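ABC sugar (Ribose) transporter, periplasmic substrate-binding subunit (PDB 3L49) probably binds a sugar in the periplasm as the substrate-binding subunit of an ABC transporter of the ribose type. Local coordinates at residues 78-83 against 96-101. Sequence-based numbering, arbitrary orientation.
Sequences WLQKIN and TPHAIN
The imidazole of His98 lies with one face against helix 72-84. Leu79 CB sits over that face, 4.2 Å from the ring centroid and 28° off its normal, a CH-pi contact, and the backbone N of Gln80 comes over the same face nearer the rim. Two groups meet the ring at its edge. Asn83 OD1 accepts a hydrogen bond from His98 ND1 at 3.0 Å, lying close to the ring plane, with the donor nearly in line with the amide C=O. Gln80 OE1 approaches His98 CE1 in plane at 3.6 Å, its amide turned almost perpendicular to the imidazole; the NE2 end of that amide is hydrogen-bonded to Asp84 OD2.

Asn83 uses both halves of its amide on the same residue. While OD1 takes the ring N-H, Asn83 ND2 gives a hydrogen bond to the backbone carbonyl of His98, ND2 to O 3.2 Å, arriving in the carbonyl plane on a lone pair. The CB bond of Asn83 points toward the loop, and CG anti to its own carbonyl carbon (chi1 -60°) then brings the amide to His98, its plane 32° from that of the ring. Cut back to an alanine, this position would probably lose both bonds at once, leaving ND1 and the carbonyl of His98 without these mates and the imidazole freer to turn.

Farther along, Leu79 CD1 touches Thr96 CG2 at 4.0 Å, and Leu72 packs against both residues. Thr96 to Ala99 form a type I beta turn, closed by Ala99 N to Thr96 O at 3.2 Å, which presents His98 to the helix. This surface contact ties a helix to the loop between parallel strands 89-92 and 101-105, within one alpha/beta lobe of the periplasmic binding protein fold.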
# COMPACT_ATOMS: atom_id res chain seq x y z
N TRP A 78 -9.34 -17.75 7.70
CA TRP A 78 -10.60 -17.44 7.01
C TRP A 78 -10.46 -17.58 5.51
O TRP A 78 -11.40 -17.98 4.83
CB TRP A 78 -11.13 -16.07 7.45
CG TRP A 78 -11.43 -16.09 8.91
CD1 TRP A 78 -10.67 -15.58 9.92
CD2 TRP A 78 -12.54 -16.75 9.54
NE1 TRP A 78 -11.25 -15.84 11.13
CE2 TRP A 78 -12.40 -16.57 10.93
CE3 TRP A 78 -13.65 -17.46 9.06
CZ2 TRP A 78 -13.33 -17.06 11.85
CZ3 TRP A 78 -14.57 -17.96 9.98
CH2 TRP A 78 -14.40 -17.76 11.36
N LEU A 79 -9.26 -17.27 5.02
CA LEU A 79 -8.88 -17.52 3.63
C LEU A 79 -8.86 -19.02 3.34
O LEU A 79 -9.30 -19.46 2.27
CB LEU A 79 -7.51 -16.90 3.34
CG LEU A 79 -7.36 -15.38 3.46
CD1 LEU A 79 -5.92 -14.96 3.21
CD2 LEU A 79 -8.30 -14.61 2.52
N GLN A 80 -8.36 -19.79 4.31
CA GLN A 80 -8.40 -21.25 4.28
C GLN A 80 -9.83 -21.79 4.16
O GLN A 80 -10.08 -22.72 3.39
CB GLN A 80 -7.72 -21.82 5.53
CG GLN A 80 -7.73 -23.34 5.64
CD GLN A 80 -6.86 -24.00 4.59
OE1 GLN A 80 -5.63 -23.99 4.70
NE2 GLN A 80 -7.49 -24.58 3.57
N LYS A 81 -10.76 -21.19 4.91
CA LYS A 81 -12.18 -21.58 4.86
C LYS A 81 -12.89 -21.23 3.54
O LYS A 81 -13.83 -21.93 3.15
CB LYS A 81 -12.94 -21.04 6.07
CG LYS A 81 -12.79 -21.91 7.32
CD LYS A 81 -12.95 -21.09 8.60
CE LYS A 81 -12.53 -21.89 9.84
NZ LYS A 81 -12.01 -21.02 10.94
N ILE A 82 -12.44 -20.17 2.86
CA ILE A 82 -12.90 -19.88 1.48
C ILE A 82 -12.48 -21.01 0.53
O ILE A 82 -13.27 -21.46 -0.32
CB ILE A 82 -12.41 -18.51 0.94
CG1 ILE A 82 -12.86 -17.37 1.86
CG2 ILE A 82 -12.94 -18.25 -0.48
CD1 ILE A 82 -12.04 -16.09 1.73
N ASN A 83 -11.25 -21.49 0.70
CA ASN A 83 -10.74 -22.63 -0.06
C ASN A 83 -11.52 -23.90 0.28
O ASN A 83 -11.84 -24.69 -0.62
CB ASN A 83 -9.23 -22.85 0.18
CG ASN A 83 -8.37 -21.65 -0.22
OD1 ASN A 83 -7.27 -21.47 0.31
ND2 ASN A 83 -8.84 -20.85 -1.17
N THR A 96 -0.79 -14.07 -0.99
CA THR A 96 -1.03 -15.31 -0.25
C THR A 96 -1.13 -16.53 -1.18
O THR A 96 -1.68 -16.44 -2.27
CB THR A 96 -2.28 -15.21 0.71
OG1 THR A 96 -2.38 -16.40 1.51
CG2 THR A 96 -3.61 -14.99 -0.05
N PRO A 97 -0.55 -17.68 -0.75
CA PRO A 97 -0.74 -18.98 -1.39
C PRO A 97 -2.21 -19.44 -1.52
O PRO A 97 -2.52 -20.26 -2.38
CB PRO A 97 0.01 -19.94 -0.47
CG PRO A 97 1.03 -19.10 0.20
CD PRO A 97 0.40 -17.77 0.39
N HIS A 98 -3.09 -18.90 -0.67
CA HIS A 98 -4.51 -19.23 -0.70
C HIS A 98 -5.21 -18.74 -1.98
O HIS A 98 -6.28 -19.22 -2.33
CB HIS A 98 -5.22 -18.64 0.52
CG HIS A 98 -4.82 -19.25 1.84
ND1 HIS A 98 -5.18 -20.53 2.20
CD2 HIS A 98 -4.13 -18.73 2.88
CE1 HIS A 98 -4.70 -20.79 3.41
NE2 HIS A 98 -4.07 -19.71 3.85
N ALA A 99 -4.58 -17.79 -2.68
CA ALA A 99 -5.14 -17.17 -3.88
C ALA A 99 -4.69 -17.81 -5.19
O ALA A 99 -3.53 -18.20 -5.34
CB ALA A 99 -4.82 -15.67 -3.88
N ILE A 100 -5.62 -17.90 -6.14
CA ILE A 100 -5.33 -18.25 -7.53
C ILE A 100 -4.42 -17.19 -8.17
O ILE A 100 -3.46 -17.50 -8.87
CB ILE A 100 -6.65 -18.40 -8.33
CG1 ILE A 100 -7.37 -19.70 -7.92
CG2 ILE A 100 -6.42 -18.37 -9.86
CD1 ILE A 100 -8.87 -19.66 -8.11
N ASN A 101 -4.72 -15.93 -7.89
CA ASN A 101 -4.04 -14.80 -8.51
C ASN A 101 -3.97 -13.63 -7.52
O ASN A 101 -4.90 -13.41 -6.75
CB ASN A 101 -4.76 -14.41 -9.81
CG ASN A 101 -4.26 -13.08 -10.41
OD1 ASN A 101 -4.70 -12.00 -10.01
ND2 ASN A 101 -3.36 -13.17 -11.38